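Local structure of TfuB1 (Thermobifida fusca, 6JX3) at residues 30-35 against 51-56. The protein binds the leader peptide of a lasso peptide precursor, probably presenting it to the enzymes of the biosynthetic pathway. Sequence-based numbering, arbitrary orientation. Where two conformers were deposited one is given.
Sequences YGMVLL and LIVQRL
In the PqqD-like fold of this RiPP recognition element, a three-stranded antiparallel sheet packs against helices, and Met32 on the middle strand meets Val53 and Gln54 of helix 47-57. The layers stand well apart: the nearest CA atoms, those of Met32 and Leu51, are 9.3 Å from each other, so the contact is made by side chains alone. Met32 has its thioether fully stretched; CG lies anti to the backbone N (chi1 175°), and chi2 and chi3 are also near 180°, which extends the methyl group to the helix. There Met32 CE touches Val53 CG1 at 3.8 Å, an apolar contact between two buried residues whose side chains meet at a slant. Gln54 runs past the methionine in the opposite direction, its amide end beside the sulfur at the more open margin of the contact. No hydrogen bond joins the segments, and just 142 Å² is buried between them, counting both sides. Leu34 also points toward the helix, but its CD1 comes no closer than 5.3 Å to Val53 CG1; it packs on Met96 and Val25. Around this patch, Met32 is backbone hydrogen-bonded to Leu45 of strand 41-45 and rests on Val25 and Gln27 of edge strand 23-27, while Val53 also packs on Leu91 of helix 77-93.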
# COMPACT_ATOMS: atom_id res chain seq x y z
N TYR A 30 0.14 6.21 -13.89
CA TYR A 30 -0.92 5.34 -13.40
C TYR A 30 -1.02 5.34 -11.88
O TYR A 30 -2.06 4.94 -11.35
CB TYR A 30 -0.71 3.91 -13.91
CG TYR A 30 -0.34 3.81 -15.37
CD1 TYR A 30 0.91 3.35 -15.76
CD2 TYR A 30 -1.25 4.17 -16.36
CE1 TYR A 30 1.25 3.26 -17.10
CE2 TYR A 30 -0.91 4.08 -17.70
CZ TYR A 30 0.34 3.62 -18.07
OH TYR A 30 0.67 3.53 -19.40
N GLY A 31 0.03 5.77 -11.18
CA GLY A 31 0.09 5.81 -9.74
C GLY A 31 1.34 5.12 -9.24
O GLY A 31 2.31 4.92 -9.99
N MET A 32 1.32 4.75 -7.95
CA MET A 32 2.46 4.11 -7.31
C MET A 32 2.53 2.64 -7.70
O MET A 32 1.52 1.93 -7.66
CB MET A 32 2.38 4.24 -5.79
CG MET A 32 3.47 3.49 -5.03
SD MET A 32 3.48 3.97 -3.29
CE MET A 32 4.60 2.78 -2.57
N VAL A 33 3.72 2.19 -8.08
CA VAL A 33 3.97 0.82 -8.51
C VAL A 33 5.08 0.23 -7.64
O VAL A 33 6.04 0.93 -7.31
CB VAL A 33 4.36 0.79 -10.00
CG1 VAL A 33 4.67 -0.62 -10.45
CG2 VAL A 33 3.24 1.40 -10.85
N LEU A 34 4.93 -1.04 -7.27
CA LEU A 34 5.91 -1.78 -6.49
C LEU A 34 6.39 -2.94 -7.34
O LEU A 34 5.58 -3.66 -7.92
CB LEU A 34 5.32 -2.32 -5.19
CG LEU A 34 4.88 -1.31 -4.12
CD1 LEU A 34 4.34 -2.03 -2.89
CD2 LEU A 34 6.04 -0.47 -3.74
N LEU A 35 7.70 -3.10 -7.42
CA LEU A 35 8.31 -4.13 -8.25
C LEU A 35 9.09 -5.07 -7.36
O LEU A 35 9.91 -4.63 -6.55
CB LEU A 35 9.24 -3.51 -9.29
CG LEU A 35 10.23 -4.48 -9.93
CD1 LEU A 35 9.49 -5.45 -10.87
CD2 LEU A 35 11.30 -3.68 -10.68
N LEU A 51 -1.11 6.16 -0.39
CA LEU A 51 -1.04 7.07 0.74
C LEU A 51 -0.77 6.32 2.03
O LEU A 51 0.07 6.73 2.85
CB LEU A 51 -2.35 7.84 0.82
CG LEU A 51 -2.63 8.96 1.80
CD1 LEU A 51 -1.45 9.90 1.93
CD2 LEU A 51 -3.86 9.69 1.29
N ILE A 52 -1.45 5.19 2.22
CA ILE A 52 -1.24 4.39 3.42
C ILE A 52 0.18 3.86 3.47
O ILE A 52 0.86 3.96 4.50
CB ILE A 52 -2.26 3.24 3.48
CG1 ILE A 52 -3.68 3.80 3.64
CG2 ILE A 52 -1.91 2.28 4.62
CD1 ILE A 52 -4.77 2.77 3.39
N VAL A 53 0.65 3.27 2.36
CA VAL A 53 1.99 2.69 2.36
C VAL A 53 3.03 3.77 2.60
O VAL A 53 3.98 3.57 3.37
CB VAL A 53 2.25 1.94 1.05
CG1 VAL A 53 3.73 1.55 0.96
CG2 VAL A 53 1.37 0.69 0.98
N GLN A 54 2.89 4.92 1.95
CA GLN A 54 3.85 6.00 2.15
C GLN A 54 3.90 6.43 3.61
O GLN A 54 4.98 6.66 4.16
CB GLN A 54 3.50 7.20 1.25
CG GLN A 54 3.86 6.96 -0.20
CD GLN A 54 3.02 7.79 -1.15
OE1 GLN A 54 2.23 8.64 -0.72
NE2 GLN A 54 3.17 7.55 -2.45
N ARG A 55 2.74 6.53 4.28
CA ARG A 55 2.76 6.97 5.67
C ARG A 55 3.30 5.88 6.58
O ARG A 55 4.02 6.17 7.55
CB ARG A 55 1.36 7.39 6.10
CG ARG A 55 0.96 8.75 5.54
CD ARG A 55 -0.31 9.26 6.17
NE ARG A 55 -0.23 9.17 7.63
CZ ARG A 55 -0.13 10.21 8.44
NH1 ARG A 55 -0.12 11.45 7.96
NH2 ARG A 55 -0.05 10.01 9.75
N LEU A 56 3.01 4.61 6.28
CA LEU A 56 3.61 3.53 7.07
C LEU A 56 5.13 3.52 6.92
O LEU A 56 5.86 3.31 7.89
CB LEU A 56 3.01 2.18 6.67
CG LEU A 56 1.55 1.99 7.06
CD1 LEU A 56 1.06 0.64 6.55
CD2 LEU A 56 1.34 2.09 8.57